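DNA repair protein RAD2 (Saccharomyces cerevisiae, PDB 4Q0W) cuts single-stranded DNA as the structure-specific endonuclease of nucleotide excision repair, its catalytic core binding divalent metal ions and the DNA substrate. Local coordinates at residues A[23-28]-A[184-189]; A[27-32]-A[171-176]; A[69-74]-A[161-166]; A[196-201]-A[315-320]. One frame throughout, in Å; residues are numbered along the deposited sequence.

Interaction 1 (A[23-28]-A[184-189]); sequences DKRMAV and LVDGII
Strands 25-28 and 187-189 run parallel, their axes 4.5 Å apart and splayed by 37°, with A27 between its two backbone bonds: A27 N to G187 O at 2.9 Å and I189 N to A27 O at 2.8 Å. This is an inner strand pair of the Rossmann-like sheet of the nuclease core, joining the N-domain to the I-domain. At its entrance R25 and D186 grip each other. D186 OD2 takes the backbone N of R25 at 2.9 Å, meeting it on the anti side of the carboxylate, and also a water that bridges to D23 O, while D186 N donates to R25 O. The guanidinium joins in: NE gives a weak bond to OD2, and NH2 makes a salt bridge to OD1, modelled too short for its length to be trusted. The two flat groups are turned 52° apart and do not share a plane. The bend at chi3 (-55°) turns the arginine tip back over V185 C, where NH1 also bonds to N183 O. A leucine replacing the arginine would probably leave the D186 carboxylate without its counter-charge and N183 O without this donor. Apolar residues suit the buried sheet: the I189 and M26 side chains meet nearly perpendicular, CD1 of I189 lying 3.7 Å from M26 CB. Glycine suits position 187: M26 SD lies 3.6 Å from its CA, where a side-chain carbon would collide with the sulfur.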
loop_
_atom_site.group_PDB
_atom_site.type_symbol
_atom_site.label_atom_id
_atom_site.label_comp_id
_atom_site.label_asym_id
_atom_site.label_seq_id
_atom_site.Cartn_x
_atom_site.Cartn_y
_atom_site.Cartn_z
ATOM N N ASP A 23 0.827 -38.894 18.440
ATOM C CA ASP A 23 1.845 -39.148 19.472
ATOM C C ASP A 23 2.928 -38.074 19.627
ATOM O O ASP A 23 3.786 -38.186 20.511
ATOM C CB ASP A 23 2.479 -40.534 19.323
ATOM C CG ASP A 23 1.473 -41.651 19.506
ATOM O OD1 ASP A 23 0.627 -41.532 20.415
ATOM O OD2 ASP A 23 1.520 -42.637 18.735
ATOM N N LYS A 24 2.903 -37.038 18.791
ATOM C CA LYS A 24 3.852 -35.939 18.938
ATOM C C LYS A 24 3.631 -35.210 20.261
ATOM O O LYS A 24 2.492 -34.918 20.628
ATOM C CB LYS A 24 3.724 -34.944 17.782
ATOM C CG LYS A 24 4.833 -35.042 16.740
ATOM C CD LYS A 24 5.025 -36.469 16.264
ATOM C CE LYS A 24 6.223 -36.579 15.323
ATOM N NZ LYS A 24 6.110 -35.657 14.159
ATOM N N ARG A 25 4.721 -34.933 20.977
ATOM C CA ARG A 25 4.663 -34.057 22.146
ATOM C C ARG A 25 4.764 -32.640 21.592
ATOM O O ARG A 25 5.698 -32.335 20.840
ATOM C CB ARG A 25 5.831 -34.322 23.101
ATOM C CG ARG A 25 5.860 -35.730 23.716
ATOM C CD ARG A 25 7.229 -36.023 24.322
ATOM N NE ARG A 25 8.271 -35.836 23.308
ATOM C CZ ARG A 25 9.556 -35.613 23.570
ATOM N NH1 ARG A 25 9.990 -35.553 24.821
ATOM N NH2 ARG A 25 10.407 -35.438 22.573
ATOM N N MET A 26 3.812 -31.776 21.938
ATOM C CA MET A 26 3.764 -30.435 21.358
ATOM C C MET A 26 3.635 -29.369 22.437
ATOM O O MET A 26 2.701 -29.406 23.245
ATOM C CB MET A 26 2.575 -30.313 20.396
ATOM C CG MET A 26 2.682 -31.132 19.131
ATOM S SD MET A 26 3.823 -30.409 17.934
ATOM C CE MET A 26 2.946 -30.842 16.426
ATOM N N ALA A 27 4.569 -28.422 22.470
ATOM C CA ALA A 27 4.405 -27.279 23.363
ATOM C C ALA A 27 3.303 -26.401 22.784
ATOM O O ALA A 27 3.385 -25.974 21.623
ATOM C CB ALA A 27 5.699 -26.490 23.477
ATOM N N VAL A 28 2.257 -26.143 23.561
ATOM C CA VAL A 28 1.194 -25.275 23.058
ATOM C C VAL A 28 1.347 -23.894 23.665
ATOM O O VAL A 28 1.299 -23.738 24.893
ATOM C CB VAL A 28 -0.209 -25.849 23.352
ATOM C CG1 VAL A 28 -1.296 -24.931 22.797
ATOM C CG2 VAL A 28 -0.329 -27.251 22.750
ATOM N N LEU A 184 12.028 -31.879 25.427
ATOM C CA LEU A 184 10.882 -32.174 26.279
ATOM C C LEU A 184 9.606 -32.264 25.440
ATOM O O LEU A 184 8.603 -32.846 25.878
ATOM C CB LEU A 184 10.744 -31.119 27.373
ATOM C CG LEU A 184 11.927 -31.034 28.343
ATOM C CD1 LEU A 184 11.657 -30.033 29.462
ATOM C CD2 LEU A 184 12.253 -32.409 28.922
ATOM N N VAL A 185 9.653 -31.672 24.242
ATOM C CA VAL A 185 8.581 -31.776 23.257
ATOM C C VAL A 185 9.183 -32.040 21.882
ATOM O O VAL A 185 10.403 -31.984 21.719
ATOM C CB VAL A 185 7.718 -30.502 23.202
ATOM C CG1 VAL A 185 7.082 -30.222 24.562
ATOM C CG2 VAL A 185 8.554 -29.295 22.736
ATOM N N ASP A 186 8.335 -32.320 20.896
ATOM C CA ASP A 186 8.805 -32.603 19.546
ATOM C C ASP A 186 8.503 -31.476 18.585
ATOM O O ASP A 186 8.966 -31.487 17.443
ATOM C CB ASP A 186 8.140 -33.866 19.014
ATOM C CG ASP A 186 8.376 -35.047 19.896
ATOM O OD1 ASP A 186 9.542 -35.268 20.285
ATOM O OD2 ASP A 186 7.393 -35.742 20.226
ATOM N N GLY A 187 7.711 -30.508 19.036
ATOM C CA GLY A 187 7.294 -29.419 18.168
ATOM C C GLY A 187 6.631 -28.319 18.972
ATOM O O GLY A 187 6.364 -28.490 20.168
ATOM N N ILE A 188 6.386 -27.180 18.324
ATOM C CA ILE A 188 5.766 -26.048 18.987
ATOM C C ILE A 188 4.551 -25.567 18.201
ATOM O O ILE A 188 4.627 -25.300 16.995
ATOM C CB ILE A 188 6.749 -24.872 19.177
ATOM C CG1 ILE A 188 7.984 -25.311 19.966
ATOM C CG2 ILE A 188 6.051 -23.714 19.879
ATOM C CD1 ILE A 188 9.159 -24.274 19.920
ATOM N N ILE A 189 3.418 -25.477 18.885
ATOM C CA ILE A 189 2.222 -24.954 18.261
ATOM C C ILE A 189 2.083 -23.494 18.676
ATOM O O ILE A 189 1.853 -23.191 19.857
ATOM C CB ILE A 189 0.971 -25.788 18.661
ATOM C CG1 ILE A 189 1.041 -27.191 18.041
ATOM C CG2 ILE A 189 -0.308 -25.099 18.204
ATOM C CD1 ILE A 189 0.080 -28.220 18.704
HETATM O O HOH W 1 6.998 -38.477 20.458
#

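Interaction 2 (A[27-32]-A[171-176]); sequences AVDASI and EAEAQC. With CA (calcium ion), chain E; nucleotides of chain C.
D29 presses its carboxylate against the first turn of helix 172-181, OD2 lying 3.4 Å from E173 CG and OD1 3.6 Å from A172 CB. The D29 and E173 carboxylates are nearly parallel, their planes 13° apart; these like-charged groups come close, a strain the nearby metal would probably ease. E173 bends at chi2 (96°) and brings OE2 to the calcium ion at 2.2 Å; two waters and D194 are the other ligands. This is the acidic metal site of the XPG/RAD2 nucleases, at the C-terminal end of parallel strand 25-29, and by similarity D29, E171 and E173 bind the first magnesium. The D29 carboxylate is itself fixed by three bonds. OD1 accepts the backbone N of S31, which makes an Asx turn; S31 OG donates to the syn lone pair of D29 OD1 at 2.7 Å; T190 OG1 holds OD2. An alanine here would probably leave the S31 N-H, the S31 hydroxyl and T190 OG1 without this partner and let the hydroxyl turn. Toward the start of the strand, A27 and C176 are small enough for helix and strand axes to approach to 8.5 Å: C176 SG sits between A27 CB and D29 CB. A172 is likewise small, its methyl meeting S31 CB, and its backbone N is held by D76 OD1. Beyond the turn, I32 CD1 packs on DT3 of DNA chain C, 3.7 Å from C1'.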
loop_
_atom_site.group_PDB
_atom_site.type_symbol
_atom_site.label_atom_id
_atom_site.label_comp_id
_atom_site.label_asym_id
_atom_site.label_seq_id
_atom_site.Cartn_x
_atom_site.Cartn_y
_atom_site.Cartn_z
ATOM N N ALA A 27 4.569 -28.422 22.470
ATOM C CA ALA A 27 4.405 -27.279 23.363
ATOM C C ALA A 27 3.303 -26.401 22.784
ATOM O O ALA A 27 3.385 -25.974 21.623
ATOM C CB ALA A 27 5.699 -26.490 23.477
ATOM N N VAL A 28 2.257 -26.143 23.561
ATOM C CA VAL A 28 1.194 -25.275 23.058
ATOM C C VAL A 28 1.347 -23.894 23.665
ATOM O O VAL A 28 1.299 -23.738 24.893
ATOM C CB VAL A 28 -0.209 -25.849 23.352
ATOM C CG1 VAL A 28 -1.296 -24.931 22.797
ATOM C CG2 VAL A 28 -0.329 -27.251 22.750
ATOM N N ASP A 29 1.561 -22.902 22.807
ATOM C CA ASP A 29 1.683 -21.515 23.260
ATOM C C ASP A 29 0.274 -20.961 23.414
ATOM O O ASP A 29 -0.361 -20.569 22.435
ATOM C CB ASP A 29 2.525 -20.690 22.263
ATOM C CG ASP A 29 2.432 -19.180 22.504
ATOM O OD1 ASP A 29 1.955 -18.755 23.582
ATOM O OD2 ASP A 29 2.844 -18.408 21.607
ATOM N N ALA A 30 -0.221 -20.918 24.645
ATOM C CA ALA A 30 -1.611 -20.540 24.854
ATOM C C ALA A 30 -1.713 -19.152 25.458
ATOM O O ALA A 30 -2.753 -18.789 26.003
ATOM C CB ALA A 30 -2.304 -21.562 25.739
ATOM N N SER A 31 -0.630 -18.385 25.331
ATOM C CA SER A 31 -0.483 -17.078 25.980
ATOM C C SER A 31 -1.558 -16.033 25.636
ATOM O O SER A 31 -1.881 -15.183 26.469
ATOM C CB SER A 31 0.908 -16.501 25.672
ATOM O OG SER A 31 1.087 -16.303 24.269
ATOM N N ILE A 32 -2.102 -16.073 24.422
ATOM C CA ILE A 32 -3.106 -15.076 24.039
ATOM C C ILE A 32 -4.486 -15.665 23.712
ATOM O O ILE A 32 -5.379 -14.954 23.242
ATOM C CB ILE A 32 -2.634 -14.170 22.863
ATOM C CG1 ILE A 32 -2.490 -14.976 21.575
ATOM C CG2 ILE A 32 -1.344 -13.445 23.208
ATOM C CD1 ILE A 32 -2.563 -14.127 20.323
ATOM N N GLU A 171 8.040 -14.760 28.758
ATOM C CA GLU A 171 7.273 -15.016 27.537
ATOM C C GLU A 171 7.088 -16.510 27.243
ATOM O O GLU A 171 8.031 -17.302 27.320
ATOM C CB GLU A 171 7.897 -14.305 26.337
ATOM C CG GLU A 171 7.505 -12.835 26.259
ATOM C CD GLU A 171 8.439 -12.029 25.388
ATOM O OE1 GLU A 171 9.651 -12.023 25.688
ATOM O OE2 GLU A 171 7.963 -11.409 24.410
ATOM N N ALA A 172 5.860 -16.887 26.910
ATOM C CA ALA A 172 5.549 -18.289 26.640
ATOM C C ALA A 172 6.333 -18.849 25.444
ATOM O O ALA A 172 6.836 -19.974 25.511
ATOM C CB ALA A 172 4.059 -18.464 26.443
ATOM N N GLU A 173 6.444 -18.068 24.369
ATOM C CA GLU A 173 7.133 -18.526 23.160
ATOM C C GLU A 173 8.587 -18.854 23.446
ATOM O O GLU A 173 9.128 -19.814 22.900
ATOM C CB GLU A 173 7.090 -17.480 22.034
ATOM C CG GLU A 173 5.777 -16.771 21.866
ATOM C CD GLU A 173 5.763 -15.449 22.594
ATOM O OE1 GLU A 173 5.228 -15.392 23.725
ATOM O OE2 GLU A 173 6.303 -14.469 22.036
ATOM N N ALA A 174 9.229 -18.038 24.281
ATOM C CA ALA A 174 10.615 -18.304 24.656
ATOM C C ALA A 174 10.704 -19.632 25.394
ATOM O O ALA A 174 11.577 -20.456 25.116
ATOM C CB ALA A 174 11.184 -17.169 25.509
ATOM N N GLN A 175 9.799 -19.837 26.339
ATOM C CA GLN A 175 9.789 -21.088 27.096
ATOM C C GLN A 175 9.506 -22.279 26.180
ATOM O O GLN A 175 10.109 -23.346 26.343
ATOM C CB GLN A 175 8.764 -21.030 28.224
ATOM C CG GLN A 175 8.742 -22.296 29.093
ATOM C CD GLN A 175 9.967 -22.393 29.982
ATOM O OE1 GLN A 175 10.246 -21.480 30.769
ATOM N NE2 GLN A 175 10.712 -23.486 29.854
ATOM N N CYS A 176 8.614 -22.105 25.202
ATOM C CA CYS A 176 8.348 -23.189 24.241
ATOM C C CYS A 176 9.626 -23.595 23.503
ATOM O O CYS A 176 9.936 -24.782 23.383
ATOM C CB CYS A 176 7.264 -22.798 23.230
ATOM S SG CYS A 176 5.576 -22.647 23.926
HETATM CA CA CA E . 5.945 -12.326 21.596
ATOM P P DT C 3 -3.020 -6.244 22.966
ATOM O "O5'" DT C 3 -3.737 -7.674 22.837
ATOM C "C5'" DT C 3 -3.130 -8.843 23.388
ATOM C "C4'" DT C 3 -2.970 -9.915 22.327
ATOM O "O4'" DT C 3 -4.258 -10.351 21.850
ATOM C "C3'" DT C 3 -2.234 -9.427 21.090
ATOM O "O3'" DT C 3 -0.884 -9.849 21.183
ATOM C "C2'" DT C 3 -2.940 -10.072 19.900
ATOM C "C1'" DT C 3 -4.145 -10.772 20.505
ATOM N N1 DT C 3 -5.430 -10.426 19.847
ATOM C C2 DT C 3 -6.012 -11.323 18.978
ATOM O O2 DT C 3 -5.516 -12.400 18.702
ATOM N N3 DT C 3 -7.208 -10.911 18.451
ATOM C C4 DT C 3 -7.847 -9.707 18.701
ATOM O O4 DT C 3 -8.919 -9.415 18.173
ATOM C C5 DT C 3 -7.169 -8.818 19.616
ATOM C C7 DT C 3 -7.770 -7.490 19.967
ATOM C C6 DT C 3 -6.008 -9.212 20.143
HETATM O O HOH W 2 4.164 -11.026 20.490
HETATM O O HOH W 3 3.674 -12.337 22.283
#

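Interaction 3 (A[69-74]-A[161-166]); sequences IRPVFV and FGIPYI
F73 O accepts I166 N of segment 161-166 at 2.9 Å, nearly along the C=O axis, with Y165 CA making a weaker C-H...O contact to it at 3.1 Å. F73 N answers with a bond to P164 O at 3.0 Å, in the carbonyl plane, and V72 CA leans on the same oxygen. A proline suits position 164 because this alternation asks only for its carbonyl; its CD, having replaced the N-H, lies against P71 O, which is bonded instead to W331 NE1. The pair is a parallel one: strand 165-167, outermost in this chain's sheet, is laid beside strand 70-75 by a long connection, partly unmodelled, that returns through helix 148-160. That helix ends in a Schellman motif at G162, whose positive phi suits a residue without a side chain. I163 then inserts its branched end between strand and helices, crossing P71 at about a right angle with CG2 3.8 Å from P71 CG. The same methyl comes obliquely to the F73 ring at CD1, 3.9 Å away. F73 and Y165 point to one face, where their CB atoms meet and L158 packs on both. On the opposite face V74 and I166 lie side by side; with CG1 of I166 between the backbone N and carbonyl carbon (chi1 58°), its chain runs alongside V74 CG2 at 4.0 Å, while V74 also touches A172 and C176 of helix 172-181.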
loop_
_atom_site.group_PDB
_atom_site.type_symbol
_atom_site.label_atom_id
_atom_site.label_comp_id
_atom_site.label_asym_id
_atom_site.label_seq_id
_atom_site.Cartn_x
_atom_site.Cartn_y
_atom_site.Cartn_z
ATOM N N ILE A 69 -2.325 -35.936 19.710
ATOM C CA ILE A 69 -1.224 -35.071 20.129
ATOM C C ILE A 69 -1.117 -35.056 21.652
ATOM O O ILE A 69 -2.131 -35.053 22.363
ATOM C CB ILE A 69 -1.380 -33.638 19.551
ATOM C CG1 ILE A 69 -1.145 -33.658 18.043
ATOM C CG2 ILE A 69 -0.395 -32.650 20.191
ATOM C CD1 ILE A 69 -1.700 -32.445 17.326
ATOM N N ARG A 70 0.110 -35.081 22.158
ATOM C CA ARG A 70 0.346 -34.959 23.592
ATOM C C ARG A 70 0.796 -33.532 23.927
ATOM O O ARG A 70 1.994 -33.219 23.874
ATOM C CB ARG A 70 1.385 -35.984 24.049
ATOM C CG ARG A 70 0.897 -37.433 23.919
ATOM C CD ARG A 70 2.021 -38.384 23.528
ATOM N NE ARG A 70 2.961 -38.627 24.619
ATOM C CZ ARG A 70 4.242 -38.950 24.444
ATOM N NH1 ARG A 70 4.745 -39.065 23.215
ATOM N NH2 ARG A 70 5.025 -39.152 25.496
ATOM N N PRO A 71 -0.164 -32.655 24.272
ATOM C CA PRO A 71 0.203 -31.244 24.424
ATOM C C PRO A 71 0.792 -30.923 25.792
ATOM O O PRO A 71 0.492 -31.593 26.775
ATOM C CB PRO A 71 -1.137 -30.513 24.258
ATOM C CG PRO A 71 -2.178 -31.491 24.740
ATOM C CD PRO A 71 -1.593 -32.896 24.558
ATOM N N VAL A 72 1.653 -29.915 25.843
ATOM C CA VAL A 72 1.920 -29.260 27.113
ATOM C C VAL A 72 1.685 -27.769 26.949
ATOM O O VAL A 72 2.282 -27.123 26.085
ATOM C CB VAL A 72 3.299 -29.632 27.738
ATOM C CG1 VAL A 72 4.328 -29.859 26.690
ATOM C CG2 VAL A 72 3.750 -28.590 28.776
ATOM N N PHE A 73 0.759 -27.248 27.744
ATOM C CA PHE A 73 0.332 -25.869 27.603
ATOM C C PHE A 73 1.312 -24.934 28.296
ATOM O O PHE A 73 1.775 -25.200 29.413
ATOM C CB PHE A 73 -1.104 -25.688 28.133
ATOM C CG PHE A 73 -2.158 -26.004 27.109
ATOM C CD1 PHE A 73 -2.234 -27.276 26.539
ATOM C CD2 PHE A 73 -3.063 -25.035 26.702
ATOM C CE1 PHE A 73 -3.204 -27.578 25.579
ATOM C CE2 PHE A 73 -4.043 -25.325 25.744
ATOM C CZ PHE A 73 -4.109 -26.597 25.179
ATOM N N VAL A 74 1.634 -23.835 27.626
ATOM C CA VAL A 74 2.554 -22.860 28.207
ATOM C C VAL A 74 1.871 -21.508 28.296
ATOM O O VAL A 74 1.319 -21.017 27.296
ATOM C CB VAL A 74 3.866 -22.749 27.396
ATOM C CG1 VAL A 74 4.817 -21.744 28.059
ATOM C CG2 VAL A 74 4.533 -24.108 27.295
ATOM N N PHE A 161 -8.316 -32.742 32.264
ATOM C CA PHE A 161 -8.007 -33.472 31.033
ATOM C C PHE A 161 -6.731 -34.290 31.215
ATOM O O PHE A 161 -6.374 -35.093 30.353
ATOM C CB PHE A 161 -7.791 -32.513 29.865
ATOM C CG PHE A 161 -9.004 -32.299 29.001
ATOM C CD1 PHE A 161 -9.451 -33.298 28.143
ATOM C CD2 PHE A 161 -9.676 -31.081 29.016
ATOM C CE1 PHE A 161 -10.561 -33.093 27.340
ATOM C CE2 PHE A 161 -10.785 -30.863 28.209
ATOM C CZ PHE A 161 -11.225 -31.868 27.364
ATOM N N GLY A 162 -6.039 -34.080 32.332
ATOM C CA GLY A 162 -4.752 -34.719 32.541
ATOM C C GLY A 162 -3.634 -34.143 31.674
ATOM O O GLY A 162 -2.625 -34.815 31.425
ATOM N N ILE A 163 -3.802 -32.896 31.231
ATOM C CA ILE A 163 -2.807 -32.237 30.376
ATOM C C ILE A 163 -1.879 -31.339 31.186
ATOM O O ILE A 163 -2.327 -30.422 31.872
ATOM C CB ILE A 163 -3.478 -31.433 29.247
ATOM C CG1 ILE A 163 -4.246 -32.372 28.310
ATOM C CG2 ILE A 163 -2.455 -30.618 28.443
ATOM C CD1 ILE A 163 -5.199 -31.641 27.402
ATOM N N PRO A 164 -0.569 -31.597 31.098
ATOM C CA PRO A 164 0.399 -30.785 31.829
ATOM C C PRO A 164 0.459 -29.359 31.278
ATOM O O PRO A 164 0.295 -29.136 30.069
ATOM C CB PRO A 164 1.732 -31.514 31.580
ATOM C CG PRO A 164 1.550 -32.247 30.310
ATOM C CD PRO A 164 0.076 -32.609 30.239
ATOM N N TYR A 165 0.654 -28.401 32.174
ATOM C CA TYR A 165 0.822 -27.009 31.779
ATOM C C TYR A 165 1.886 -26.403 32.679
ATOM O O TYR A 165 2.158 -26.927 33.769
ATOM C CB TYR A 165 -0.500 -26.222 31.851
ATOM C CG TYR A 165 -1.054 -26.064 33.257
ATOM C CD1 TYR A 165 -0.668 -24.991 34.054
ATOM C CD2 TYR A 165 -1.958 -26.984 33.785
ATOM C CE1 TYR A 165 -1.152 -24.835 35.345
ATOM C CE2 TYR A 165 -2.457 -26.834 35.085
ATOM C CZ TYR A 165 -2.043 -25.759 35.857
ATOM O OH TYR A 165 -2.522 -25.587 37.141
ATOM N N ILE A 166 2.512 -25.329 32.202
ATOM C CA ILE A 166 3.471 -24.570 32.996
ATOM C C ILE A 166 3.242 -23.085 32.751
ATOM O O ILE A 166 2.627 -22.686 31.749
ATOM C CB ILE A 166 4.949 -24.911 32.650
ATOM C CG1 ILE A 166 5.228 -24.665 31.171
ATOM C CG2 ILE A 166 5.288 -26.363 33.001
ATOM C CD1 ILE A 166 6.651 -25.025 30.768
#

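Interaction 4 (A[196-201]-A[315-320]); sequences FLFGGT and DAYMRP
L197 and F198 meet Y317 in two different ways. L197 runs beside the tyrosine, both side chains heading the same way, and its CD2 methyl sits over the ring face, 3.7 Å from the Y317 centroid and 18° off the normal, a CH-pi contact. Its CB lies over the same face, at 3.5 Å from Y317 CD1. A branched leucine suits this place because its CB and CD2 lie over two parts of one face. The F198 ring meets the tyrosine obliquely, planes 55° apart and centroids separated by 5.3 Å, with Y317 CD1 over one face of F198. With its CG anti to the carbonyl carbon and beside the backbone N (chi1 -68°), F198 sends its ring to the last turn of helix 311-318, where A316 O lies in its plane at the edge, 3.5 Å from CE1. P320, just past the helix end, passes F198 head to tail, its CG 3.9 Å from F198 CD1. G199, the C-prime residue of a Schellman motif, ends the short helix 194-197. Tyrosine serves at position 317 by having both a flat apolar ring and a polar tip: OH bonds to S242 OG and weakly to D194 OD1. L197 O accepts a hydrogen bond from R230 NE. The F198 side chain is about 5 Å from the calcium ion and packs on E171 and E173, so this aromatic cluster borders the acidic metal site of the nuclease.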
loop_
_atom_site.group_PDB
_atom_site.type_symbol
_atom_site.label_atom_id
_atom_site.label_comp_id
_atom_site.label_asym_id
_atom_site.label_seq_id
_atom_site.Cartn_x
_atom_site.Cartn_y
_atom_site.Cartn_z
ATOM N N PHE A 196 10.861 -18.109 16.533
ATOM C CA PHE A 196 12.094 -18.382 15.782
ATOM C C PHE A 196 13.270 -17.618 16.404
ATOM O O PHE A 196 14.360 -18.170 16.562
ATOM C CB PHE A 196 11.960 -17.968 14.309
ATOM C CG PHE A 196 11.008 -18.838 13.507
ATOM C CD1 PHE A 196 11.316 -20.163 13.237
ATOM C CD2 PHE A 196 9.820 -18.320 13.022
ATOM C CE1 PHE A 196 10.441 -20.960 12.508
ATOM C CE2 PHE A 196 8.943 -19.104 12.277
ATOM C CZ PHE A 196 9.249 -20.421 12.030
ATOM N N LEU A 197 13.037 -16.350 16.747
ATOM C CA LEU A 197 14.083 -15.491 17.315
ATOM C C LEU A 197 14.537 -15.989 18.681
ATOM O O LEU A 197 15.709 -15.847 19.038
ATOM C CB LEU A 197 13.630 -14.021 17.368
ATOM C CG LEU A 197 13.742 -13.281 16.026
ATOM C CD1 LEU A 197 12.800 -13.863 14.967
ATOM C CD2 LEU A 197 13.503 -11.780 16.175
ATOM N N PHE A 198 13.626 -16.622 19.422
ATOM C CA PHE A 198 13.982 -17.271 20.681
ATOM C C PHE A 198 14.596 -18.652 20.447
ATOM O O PHE A 198 14.767 -19.426 21.389
ATOM C CB PHE A 198 12.754 -17.416 21.600
ATOM C CG PHE A 198 12.222 -16.107 22.125
ATOM C CD1 PHE A 198 13.038 -15.253 22.859
ATOM C CD2 PHE A 198 10.901 -15.738 21.906
ATOM C CE1 PHE A 198 12.537 -14.038 23.358
ATOM C CE2 PHE A 198 10.391 -14.532 22.403
ATOM C CZ PHE A 198 11.213 -13.681 23.126
ATOM N N GLY A 199 14.909 -18.976 19.196
ATOM C CA GLY A 199 15.552 -20.245 18.907
ATOM C C GLY A 199 14.631 -21.446 18.733
ATOM O O GLY A 199 15.095 -22.591 18.765
ATOM N N GLY A 200 13.335 -21.202 18.549
ATOM C CA GLY A 200 12.402 -22.294 18.299
ATOM C C GLY A 200 12.631 -22.787 16.882
ATOM O O GLY A 200 12.835 -21.976 15.985
ATOM N N THR A 201 12.611 -24.100 16.664
ATOM C CA THR A 201 12.981 -24.617 15.349
ATOM C C THR A 201 11.950 -25.455 14.609
ATOM O O THR A 201 12.161 -25.726 13.444
ATOM C CB THR A 201 14.278 -25.455 15.398
ATOM O OG1 THR A 201 14.050 -26.661 16.146
ATOM C CG2 THR A 201 15.419 -24.652 16.038
ATOM N N ASP A 315 20.370 -9.620 23.271
ATOM C CA ASP A 315 20.383 -10.373 24.515
ATOM C C ASP A 315 18.988 -10.870 24.906
ATOM O O ASP A 315 18.849 -11.968 25.446
ATOM C CB ASP A 315 20.971 -9.539 25.643
ATOM C CG ASP A 315 21.000 -10.292 26.964
ATOM O OD1 ASP A 315 21.862 -11.183 27.126
ATOM O OD2 ASP A 315 20.161 -10.003 27.840
ATOM N N ALA A 316 17.959 -10.063 24.644
ATOM C CA ALA A 316 16.595 -10.418 25.050
ATOM C C ALA A 316 16.094 -11.634 24.272
ATOM O O ALA A 316 15.350 -12.470 24.803
ATOM C CB ALA A 316 15.645 -9.235 24.858
ATOM N N TYR A 317 16.491 -11.724 23.006
ATOM C CA TYR A 317 16.147 -12.887 22.197
ATOM C C TYR A 317 17.057 -14.085 22.454
ATOM O O TYR A 317 16.596 -15.231 22.451
ATOM C CB TYR A 317 16.187 -12.528 20.713
ATOM C CG TYR A 317 14.987 -11.738 20.230
ATOM C CD1 TYR A 317 13.691 -12.251 20.344
ATOM C CD2 TYR A 317 15.147 -10.493 19.635
ATOM C CE1 TYR A 317 12.585 -11.525 19.887
ATOM C CE2 TYR A 317 14.052 -9.764 19.170
ATOM C CZ TYR A 317 12.778 -10.287 19.298
ATOM O OH TYR A 317 11.697 -9.570 18.835
ATOM N N MET A 318 18.350 -13.829 22.655
ATOM C CA MET A 318 19.325 -14.912 22.861
ATOM C C MET A 318 19.322 -15.488 24.275
ATOM O O MET A 318 19.624 -16.666 24.467
ATOM C CB MET A 318 20.744 -14.450 22.512
ATOM C CG MET A 318 20.958 -14.242 21.034
ATOM S SD MET A 318 20.608 -15.742 20.109
ATOM C CE MET A 318 21.796 -16.882 20.829
ATOM N N ARG A 319 18.980 -14.663 25.260
ATOM C CA ARG A 319 18.991 -15.106 26.649
ATOM C C ARG A 319 17.713 -14.738 27.369
ATOM O O ARG A 319 17.754 -14.096 28.414
ATOM C CB ARG A 319 20.188 -14.507 27.405
ATOM C CG ARG A 319 21.537 -15.034 26.935
ATOM C CD ARG A 319 22.702 -14.296 27.591
ATOM N NE ARG A 319 22.697 -14.426 29.043
ATOM C CZ ARG A 319 22.403 -13.440 29.886
ATOM N NH1 ARG A 319 22.096 -12.240 29.428
ATOM N NH2 ARG A 319 22.422 -13.654 31.198
ATOM N N PRO A 320 16.565 -15.170 26.833
ATOM C CA PRO A 320 15.336 -14.854 27.562
ATOM C C PRO A 320 15.306 -15.570 28.915
ATOM O O PRO A 320 16.021 -16.546 29.146
ATOM C CB PRO A 320 14.242 -15.422 26.654
ATOM C CG PRO A 320 14.910 -16.607 25.985
ATOM C CD PRO A 320 16.339 -16.151 25.754
#

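In the fold
From the N terminus, strand 25-29 starts both interaction 1 and interaction 2, which share A27 and V28; interaction 2 closes first, at helix 172-181, within the longer loop that interaction 1 closes at strand 187-189. Interaction 3 is nested within both loops, since 69-74 and 161-166 meet before either closes. V28 bonds through its backbone to V72 and V74, so the strands of interactions 1 and 3 are neighbours in one sheet uniting N-domain and I-domain. Interaction 4 follows in series, closing a separate loop from 196-201 to helix 311-318. It reaches interaction 2 where F198 and P320 pack on A174, and interaction 1 where I188 packs on G200, but its nearest atoms lie about 11 Å from interaction 3.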